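Local coordinates for D-hydantoinase (Ralstonia pickettii, PDB 1NFG), which probably catalyses the stereospecific, zinc-dependent hydrolysis of the cyclic amide bond in D-hydantoin derivatives, at residues I159-L164 with L223-I228; K166-A171 with S176-H181; P232-H237 with K371-F376. All coordinates share one frame; numbering follows the deposited sequence.

The three contacts lie on one side of the metallo-dependent hydrolase barrel: contact 1 pairs two helices, contact 2 lays a helix on the strand that follows it, and contact 3 joins a strand to the end of a helix. Contacts 1 and 2 share helix 161-174, their centres about 9 Å apart. Contacts 2 and 3 meet through strands 178-180 and 233-235, neighbours in the parallel sheet; their centres are about 11 Å apart. Contacts 1 and 3, with centres about 18 Å apart, are connected by helix 212-229, which leads into strand 233-235. His181 of contact 2 and His237 of contact 3 bind the same zinc ion, whereas in contact 1 the side chain of Leu164 is about 14 Å from a zinc.

Contact 1 of 3, residues I159-L164 with L223-I228; sequences IDDVTL and LALAEI
Leu225 reaches across from helix 212-229 and sets one methyl, CD2, against two side chains of the first turn of helix 161-174. The same CD2 lies 3.8 Å from Leu164 CD2 and 3.8 Å from Asp161 OD1, so a single branch carries the whole contact. The two leucines approach at a slant, methyl against methyl. The leucine and the aspartate instead run at about a right angle, and CD2 of Leu225 also comes within 3.9 Å of both CB and CG of Asp161. Leu164 CB points toward the other segment, and with CG anti to the backbone N (chi1 -178°) the branch is placed where CD2 meets the methyl of Leu225. CB, CG and OD1 of Asp161 all lie along that methyl; the polar bonds of the carboxylate go elsewhere: OD1 forms a salt bridge with Arg221, one turn before Leu225, and OD2 accepts a hydrogen bond from Asn184 of a second subunit. The aspartate thus combines an apolar contact with a charged link to the same partner helix, and it lies at a subunit boundary.

With only 127 Å² buried between them, the two segments meet lightly. Both helices belong to the outer layer of the barrel. Leu164 also rests on Val149, while Leu223 and Ala226 of helix 212-229 pack on strand 233-235, and Asp186 of the second subunit packs against Asp161 and Val162.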
loop_
_atom_site.group_PDB
_atom_site.type_symbol
_atom_site.label_atom_id
_atom_site.label_comp_id
_atom_site.label_asym_id
_atom_site.label_seq_id
_atom_site.Cartn_x
_atom_site.Cartn_y
_atom_site.Cartn_z
ATOM N N ILE A 159 27.762 -10.167 3.622
ATOM C CA ILE A 159 28.022 -10.646 2.276
ATOM C C ILE A 159 27.207 -9.707 1.380
ATOM O O ILE A 159 26.447 -8.883 1.886
ATOM C CB ILE A 159 27.588 -12.123 2.102
ATOM C CG1 ILE A 159 26.121 -12.318 2.511
ATOM C CG2 ILE A 159 28.493 -13.016 2.941
ATOM C CD1 ILE A 159 25.124 -12.083 1.398
ATOM N N ASP A 160 27.351 -9.816 0.067
ATOM C CA ASP A 160 26.644 -8.914 -0.838
ATOM C C ASP A 160 25.534 -9.573 -1.651
ATOM O O ASP A 160 25.310 -10.775 -1.550
ATOM C CB ASP A 160 27.655 -8.272 -1.788
ATOM C CG ASP A 160 28.470 -9.304 -2.550
ATOM O OD1 ASP A 160 27.876 -10.119 -3.286
ATOM O OD2 ASP A 160 29.708 -9.310 -2.413
ATOM N N ASP A 161 24.856 -8.777 -2.475
ATOM C CA ASP A 161 23.769 -9.280 -3.301
ATOM C C ASP A 161 24.255 -10.392 -4.223
ATOM O O ASP A 161 23.517 -11.346 -4.497
ATOM C CB ASP A 161 23.136 -8.148 -4.136
ATOM C CG ASP A 161 22.547 -7.029 -3.275
ATOM O OD1 ASP A 161 22.395 -7.208 -2.043
ATOM O OD2 ASP A 161 22.226 -5.961 -3.838
ATOM N N VAL A 162 25.492 -10.269 -4.705
ATOM C CA VAL A 162 26.072 -11.284 -5.590
ATOM C C VAL A 162 26.118 -12.620 -4.852
ATOM O O VAL A 162 25.785 -13.669 -5.408
ATOM C CB VAL A 162 27.516 -10.916 -6.018
ATOM C CG1 VAL A 162 28.099 -12.022 -6.891
ATOM C CG2 VAL A 162 27.518 -9.589 -6.757
ATOM N N THR A 163 26.535 -12.560 -3.591
ATOM C CA THR A 163 26.623 -13.741 -2.747
ATOM C C THR A 163 25.224 -14.305 -2.503
ATOM O O THR A 163 24.958 -15.477 -2.793
ATOM C CB THR A 163 27.281 -13.391 -1.398
ATOM O OG1 THR A 163 28.623 -12.938 -1.633
ATOM C CG2 THR A 163 27.299 -14.603 -0.476
ATOM N N LEU A 164 24.337 -13.457 -1.983
ATOM C CA LEU A 164 22.951 -13.831 -1.699
ATOM C C LEU A 164 22.291 -14.498 -2.910
ATOM O O LEU A 164 21.607 -15.515 -2.781
ATOM C CB LEU A 164 22.160 -12.588 -1.274
ATOM C CG LEU A 164 20.684 -12.736 -0.890
ATOM C CD1 LEU A 164 20.490 -13.942 0.018
ATOM C CD2 LEU A 164 20.220 -11.461 -0.194
ATOM N N LEU A 223 14.039 -10.032 -0.244
ATOM C CA LEU A 223 12.838 -10.595 -0.850
ATOM C C LEU A 223 12.818 -10.386 -2.363
ATOM O O LEU A 223 12.368 -11.259 -3.112
ATOM C CB LEU A 223 11.593 -9.987 -0.194
ATOM C CG LEU A 223 11.461 -10.333 1.295
ATOM C CD1 LEU A 223 10.425 -9.453 1.969
ATOM C CD2 LEU A 223 11.101 -11.791 1.432
ATOM N N ALA A 224 13.313 -9.234 -2.809
ATOM C CA ALA A 224 13.367 -8.929 -4.237
ATOM C C ALA A 224 14.317 -9.905 -4.932
ATOM O O ALA A 224 14.019 -10.438 -6.011
ATOM C CB ALA A 224 13.839 -7.499 -4.443
ATOM N N LEU A 225 15.467 -10.134 -4.304
ATOM C CA LEU A 225 16.459 -11.057 -4.842
ATOM C C LEU A 225 15.875 -12.465 -4.890
ATOM O O LEU A 225 16.081 -13.205 -5.859
ATOM C CB LEU A 225 17.730 -11.025 -3.981
ATOM C CG LEU A 225 18.892 -10.144 -4.471
ATOM C CD1 LEU A 225 18.433 -9.168 -5.559
ATOM C CD2 LEU A 225 19.496 -9.407 -3.280
ATOM N N ALA A 226 15.141 -12.836 -3.844
ATOM C CA ALA A 226 14.510 -14.152 -3.804
ATOM C C ALA A 226 13.530 -14.242 -4.976
ATOM O O ALA A 226 13.442 -15.270 -5.647
ATOM C CB ALA A 226 13.782 -14.345 -2.486
ATOM N N GLU A 227 12.811 -13.154 -5.233
ATOM C CA GLU A 227 11.858 -13.115 -6.334
ATOM C C GLU A 227 12.553 -13.334 -7.673
ATOM O O GLU A 227 12.053 -14.075 -8.527
ATOM C CB GLU A 227 11.133 -11.765 -6.373
ATOM C CG GLU A 227 9.882 -11.777 -7.236
ATOM C CD GLU A 227 9.186 -10.429 -7.296
ATOM O OE1 GLU A 227 9.282 -9.648 -6.320
ATOM O OE2 GLU A 227 8.524 -10.156 -8.319
ATOM N N ILE A 228 13.698 -12.674 -7.857
ATOM C CA ILE A 228 14.482 -12.776 -9.095
ATOM C C ILE A 228 14.972 -14.200 -9.325
ATOM O O ILE A 228 14.841 -14.742 -10.422
ATOM C CB ILE A 228 15.720 -11.838 -9.065
ATOM C CG1 ILE A 228 15.268 -10.377 -9.018
ATOM C CG2 ILE A 228 16.597 -12.085 -10.286
ATOM C CD1 ILE A 228 14.555 -9.926 -10.268
#

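Contact 2 of 3, residues K166-A171 with S176-H181; sequences KTLDKA and SLVMVH. With ZN (zinc ion), chain F.
Thr167, Leu168 and Ala171 of helix 161-174 meet Val178 on the strand that follows, the connection from an outer helix to the next parallel strand of the TIM barrel. The helix and strand segments run roughly antiparallel (149°), with their axes 9.2 Å apart.

Apolar contact dominates and converges on Val178. Its CG2 branch, anti to the carbonyl carbon, touches Leu168 CD1 at 3.4 Å and Ala171 CB at 3.5 Å. The leucine comes in roughly perpendicular to the valine. Thr167 adds its methyl, CG2, 3.8 Å from Val178 CG2; with its OG1 anti to the carbonyl carbon (chi1 -58°), the threonine turns its hydroxyl back along the helix to Thr163 O.

Hydrogen bonding across the segments is limited to the backbone at the turn. Ser176 N donates to Ala171 O over 2.6 Å with an N-H...O angle of 169°, tying the residue that leads into the strand to the last turn of the helix.

Metal binding occupies the far end of the segment: His181 ND1 holds a zinc ion at 2.4 Å, while its NE2 is hydrogen-bonded to Glu183 OE1. His237 and the carbamate of Lys148 are further ligands. A water oxygen lies 2.2 Å from the same zinc, in the plane of the His181 imidazole.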
loop_
_atom_site.group_PDB
_atom_site.type_symbol
_atom_site.label_atom_id
_atom_site.label_comp_id
_atom_site.label_asym_id
_atom_site.label_seq_id
_atom_site.Cartn_x
_atom_site.Cartn_y
_atom_site.Cartn_z
ATOM N N LYS A 166 23.840 -16.046 -5.302
ATOM C CA LYS A 166 24.490 -17.333 -5.525
ATOM C C LYS A 166 23.961 -18.348 -4.528
ATOM O O LYS A 166 23.748 -19.516 -4.869
ATOM C CB LYS A 166 26.015 -17.206 -5.401
ATOM C CG LYS A 166 26.667 -16.718 -6.684
ATOM C CD LYS A 166 28.191 -16.734 -6.640
ATOM C CE LYS A 166 28.762 -15.575 -5.845
ATOM N NZ LYS A 166 30.216 -15.403 -6.130
ATOM N N THR A 167 23.745 -17.892 -3.294
ATOM C CA THR A 167 23.215 -18.748 -2.240
ATOM C C THR A 167 21.771 -19.122 -2.576
ATOM O O THR A 167 21.394 -20.288 -2.473
ATOM C CB THR A 167 23.243 -18.038 -0.880
ATOM O OG1 THR A 167 24.586 -17.654 -0.574
ATOM C CG2 THR A 167 22.738 -18.958 0.215
ATOM N N LEU A 168 20.967 -18.138 -2.981
ATOM C CA LEU A 168 19.575 -18.406 -3.337
ATOM C C LEU A 168 19.547 -19.433 -4.459
ATOM O O LEU A 168 18.711 -20.341 -4.474
ATOM C CB LEU A 168 18.856 -17.133 -3.816
ATOM C CG LEU A 168 17.954 -16.276 -2.912
ATOM C CD1 LEU A 168 17.500 -17.068 -1.699
ATOM C CD2 LEU A 168 18.684 -15.033 -2.480
ATOM N N ASP A 169 20.477 -19.293 -5.395
ATOM C CA ASP A 169 20.541 -20.200 -6.529
ATOM C C ASP A 169 20.909 -21.635 -6.129
ATOM O O ASP A 169 20.315 -22.593 -6.628
ATOM C CB ASP A 169 21.525 -19.654 -7.564
ATOM C CG ASP A 169 21.511 -20.446 -8.847
ATOM O OD1 ASP A 169 22.191 -21.494 -8.902
ATOM O OD2 ASP A 169 20.808 -20.032 -9.794
ATOM N N LYS A 170 21.883 -21.780 -5.231
ATOM C CA LYS A 170 22.299 -23.099 -4.764
ATOM C C LYS A 170 21.183 -23.770 -3.960
ATOM O O LYS A 170 20.977 -24.985 -4.057
ATOM C CB LYS A 170 23.554 -22.987 -3.893
ATOM C CG LYS A 170 24.855 -22.885 -4.673
ATOM C CD LYS A 170 25.042 -24.092 -5.581
ATOM C CE LYS A 170 26.399 -24.077 -6.263
ATOM N NZ LYS A 170 26.509 -25.127 -7.316
ATOM N N ALA A 171 20.470 -22.974 -3.165
ATOM C CA ALA A 171 19.373 -23.483 -2.350
ATOM C C ALA A 171 18.269 -24.064 -3.235
ATOM O O ALA A 171 17.699 -25.111 -2.922
ATOM C CB ALA A 171 18.819 -22.381 -1.489
ATOM N N SER A 176 17.012 -26.352 -0.702
ATOM C CA SER A 176 17.264 -25.804 0.624
ATOM C C SER A 176 16.569 -24.466 0.802
ATOM O O SER A 176 16.012 -23.913 -0.146
ATOM C CB SER A 176 18.765 -25.641 0.857
ATOM O OG SER A 176 19.404 -26.903 0.857
ATOM N N LEU A 177 16.612 -23.947 2.024
ATOM C CA LEU A 177 15.980 -22.676 2.331
ATOM C C LEU A 177 16.991 -21.636 2.807
ATOM O O LEU A 177 17.717 -21.859 3.775
ATOM C CB LEU A 177 14.913 -22.871 3.414
ATOM C CG LEU A 177 14.216 -21.601 3.912
ATOM C CD1 LEU A 177 13.311 -21.069 2.825
ATOM C CD2 LEU A 177 13.428 -21.900 5.169
ATOM N N VAL A 178 17.028 -20.494 2.131
ATOM C CA VAL A 178 17.943 -19.436 2.520
ATOM C C VAL A 178 17.325 -18.573 3.618
ATOM O O VAL A 178 16.178 -18.153 3.518
ATOM C CB VAL A 178 18.299 -18.535 1.318
ATOM C CG1 VAL A 178 19.181 -17.390 1.770
ATOM C CG2 VAL A 178 19.000 -19.352 0.248
ATOM N N MET A 179 18.093 -18.329 4.671
ATOM C CA MET A 179 17.660 -17.501 5.783
ATOM C C MET A 179 18.522 -16.248 5.728
ATOM O O MET A 179 19.682 -16.312 5.311
ATOM C CB MET A 179 17.900 -18.224 7.099
ATOM C CG MET A 179 17.221 -19.572 7.185
ATOM S SD MET A 179 17.562 -20.349 8.761
ATOM C CE MET A 179 18.860 -21.363 8.279
ATOM N N VAL A 180 17.980 -15.109 6.145
ATOM C CA VAL A 180 18.765 -13.889 6.087
ATOM C C VAL A 180 18.505 -12.870 7.185
ATOM O O VAL A 180 17.366 -12.632 7.578
ATOM C CB VAL A 180 18.587 -13.186 4.711
ATOM C CG1 VAL A 180 17.130 -12.994 4.411
ATOM C CG2 VAL A 180 19.280 -11.844 4.716
ATOM N N HIS A 181 19.595 -12.290 7.681
ATOM C CA HIS A 181 19.556 -11.239 8.689
ATOM C C HIS A 181 19.465 -9.992 7.806
ATOM O O HIS A 181 20.441 -9.616 7.160
ATOM C CB HIS A 181 20.861 -11.243 9.478
ATOM C CG HIS A 181 21.024 -10.072 10.392
ATOM N ND1 HIS A 181 20.966 -10.187 11.762
ATOM C CD2 HIS A 181 21.264 -8.765 10.134
ATOM C CE1 HIS A 181 21.169 -9.002 12.312
ATOM N NE2 HIS A 181 21.352 -8.120 11.345
HETATM ZN ZN ZN F . 20.625 -11.781 13.505
HETATM O O HOH W 1 20.954 -11.197 15.584
#

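Contact 3 of 3, residues P232-H237 with K371-F376; sequences PIYIVH and KVFGMF
An edge-to-face aromatic pair, Tyr234 with Phe373, joins a strand of the barrel to the end of helix 358-372, inside the amidohydrolase fold. Tyr234 lies in the middle of strand 233-235, and Phe373 is the first residue to leave helical geometry after Val372. The phenylalanine brings its edge to one face of the tyrosine: its CZ stands 3.4 Å above the plane of the tyrosine ring, displaced toward the rim, and nearest to Tyr234 CE2. The ring centroids are 5.0 Å apart and the planes meet at 68°, a T-shaped stack somewhat short of perpendicular.

Tyr234 CB points toward the 371-376 segment, and CG anti to the backbone N (chi1 -178°) extends the ring out from the strand to meet Phe373. Val372 supplies a lesser apolar contact, its CG1 lying 4.5 Å from Tyr234 CD2. The same methyl sits over the centre of one face of the Phe373 ring, 4.0 Å above its plane, and so backs the ring that meets the tyrosine. Beyond this pair the chain turns away through Gly374, the positive-phi residue of a Schellman motif that ends the helix.

The polar end of Tyr234 has its partner elsewhere: OH is hydrogen-bonded to Glu260 OE1, while OE2 of the same glutamate accepts from the backbone N of the zinc ligand His237. Glu260 therefore connects the stacked tyrosine to the metal site, consistent with a second-shell arrangement.

Alternation along strand 233-235 divides its side chains between two layers. Ile233 and Ile235 face helix 212-229, whereas Tyr234 packs with Val56 and Met179; Phe373 touches both of these residues as well, so the residue that follows helix 358-372 packs against side chains of three barrel strands, 233-235, 48-58 and 178-180.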
loop_
_atom_site.group_PDB
_atom_site.type_symbol
_atom_site.label_atom_id
_atom_site.label_comp_id
_atom_site.label_asym_id
_atom_site.label_seq_id
_atom_site.Cartn_x
_atom_site.Cartn_y
_atom_site.Cartn_z
ATOM N N PRO A 232 12.519 -19.721 -2.432
ATOM C CA PRO A 232 11.891 -19.449 -1.142
ATOM C C PRO A 232 12.951 -18.807 -0.260
ATOM O O PRO A 232 14.135 -19.111 -0.397
ATOM C CB PRO A 232 11.505 -20.839 -0.652
ATOM C CG PRO A 232 12.602 -21.700 -1.231
ATOM C CD PRO A 232 12.708 -21.170 -2.635
ATOM N N ILE A 233 12.535 -17.919 0.635
ATOM C CA ILE A 233 13.473 -17.255 1.527
ATOM C C ILE A 233 12.816 -17.102 2.889
ATOM O O ILE A 233 11.589 -17.025 2.987
ATOM C CB ILE A 233 13.887 -15.873 0.971
ATOM C CG1 ILE A 233 14.997 -15.277 1.828
ATOM C CG2 ILE A 233 12.694 -14.935 0.950
ATOM C CD1 ILE A 233 15.636 -14.062 1.216
ATOM N N TYR A 234 13.634 -17.060 3.934
ATOM C CA TYR A 234 13.141 -16.954 5.295
ATOM C C TYR A 234 13.785 -15.761 5.994
ATOM O O TYR A 234 14.998 -15.734 6.192
ATOM C CB TYR A 234 13.463 -18.261 6.022
ATOM C CG TYR A 234 12.997 -18.374 7.460
ATOM C CD1 TYR A 234 13.728 -17.804 8.499
ATOM C CD2 TYR A 234 11.857 -19.120 7.788
ATOM C CE1 TYR A 234 13.342 -17.983 9.837
ATOM C CE2 TYR A 234 11.462 -19.308 9.117
ATOM C CZ TYR A 234 12.211 -18.739 10.134
ATOM O OH TYR A 234 11.846 -18.937 11.447
ATOM N N ILE A 235 12.980 -14.769 6.359
ATOM C CA ILE A 235 13.520 -13.599 7.024
ATOM C C ILE A 235 13.494 -13.803 8.528
ATOM O O ILE A 235 12.425 -13.920 9.132
ATOM C CB ILE A 235 12.735 -12.297 6.648
ATOM C CG1 ILE A 235 13.193 -11.760 5.289
ATOM C CG2 ILE A 235 13.028 -11.192 7.664
ATOM C CD1 ILE A 235 13.119 -12.728 4.161
ATOM N N VAL A 236 14.678 -13.856 9.131
ATOM C CA VAL A 236 14.775 -14.039 10.572
ATOM C C VAL A 236 14.468 -12.729 11.283
ATOM O O VAL A 236 14.612 -11.649 10.715
ATOM C CB VAL A 236 16.188 -14.539 11.007
ATOM C CG1 VAL A 236 16.536 -15.816 10.265
ATOM C CG2 VAL A 236 17.240 -13.463 10.756
ATOM N N HIS A 237 14.048 -12.847 12.536
ATOM C CA HIS A 237 13.681 -11.720 13.379
ATOM C C HIS A 237 13.096 -10.464 12.721
ATOM O O HIS A 237 13.761 -9.434 12.633
ATOM C CB HIS A 237 14.859 -11.320 14.285
ATOM C CG HIS A 237 16.152 -11.096 13.558
ATOM N ND1 HIS A 237 16.234 -10.393 12.375
ATOM C CD2 HIS A 237 17.421 -11.453 13.871
ATOM C CE1 HIS A 237 17.497 -10.328 11.990
ATOM N NE2 HIS A 237 18.236 -10.963 12.881
ATOM N N LYS A 371 7.574 -28.041 10.860
ATOM C CA LYS A 371 7.140 -28.227 9.486
ATOM C C LYS A 371 8.090 -27.548 8.512
ATOM O O LYS A 371 8.612 -28.186 7.599
ATOM C CB LYS A 371 5.736 -27.663 9.279
ATOM C CG LYS A 371 4.616 -28.511 9.840
ATOM C CD LYS A 371 3.277 -27.857 9.570
ATOM C CE LYS A 371 2.121 -28.742 9.999
ATOM N NZ LYS A 371 0.819 -28.049 9.808
ATOM N N VAL A 372 8.319 -26.255 8.711
ATOM C CA VAL A 372 9.190 -25.500 7.822
ATOM C C VAL A 372 10.596 -26.075 7.702
ATOM O O VAL A 372 11.083 -26.300 6.597
ATOM C CB VAL A 372 9.290 -24.022 8.268
ATOM C CG1 VAL A 372 10.273 -23.260 7.382
ATOM C CG2 VAL A 372 7.912 -23.382 8.209
ATOM N N PHE A 373 11.239 -26.335 8.834
ATOM C CA PHE A 373 12.601 -26.845 8.816
ATOM C C PHE A 373 12.804 -28.363 8.722
ATOM O O PHE A 373 13.801 -28.897 9.200
ATOM C CB PHE A 373 13.349 -26.246 10.003
ATOM C CG PHE A 373 13.465 -24.751 9.920
ATOM C CD1 PHE A 373 14.369 -24.160 9.035
ATOM C CD2 PHE A 373 12.622 -23.928 10.662
ATOM C CE1 PHE A 373 14.431 -22.767 8.883
ATOM C CE2 PHE A 373 12.671 -22.533 10.521
ATOM C CZ PHE A 373 13.579 -21.952 9.627
ATOM N N GLY A 374 11.851 -29.034 8.080
ATOM C CA GLY A 374 11.908 -30.471 7.846
ATOM C C GLY A 374 12.130 -31.451 8.980
ATOM O O GLY A 374 12.993 -32.318 8.879
ATOM N N MET A 375 11.345 -31.334 10.045
ATOM C CA MET A 375 11.462 -32.232 11.189
ATOM C C MET A 375 10.086 -32.780 11.557
ATOM O O MET A 375 9.929 -33.453 12.578
ATOM C CB MET A 375 12.027 -31.485 12.393
ATOM C CG MET A 375 13.357 -30.819 12.145
ATOM S SD MET A 375 13.950 -30.019 13.635
ATOM C CE MET A 375 13.013 -28.492 13.604
ATOM N N PHE A 376 9.100 -32.479 10.716
ATOM C CA PHE A 376 7.716 -32.892 10.927
ATOM C C PHE A 376 7.420 -34.118 10.077
ATOM O O PHE A 376 7.839 -34.187 8.926
ATOM C CB PHE A 376 6.795 -31.717 10.551
ATOM C CG PHE A 376 5.326 -32.017 10.634
ATOM C CD1 PHE A 376 4.651 -32.571 9.552
ATOM C CD2 PHE A 376 4.610 -31.732 11.796
ATOM C CE1 PHE A 376 3.268 -32.839 9.625
ATOM C CE2 PHE A 376 3.236 -31.996 11.880
ATOM C CZ PHE A 376 2.568 -32.550 10.790
#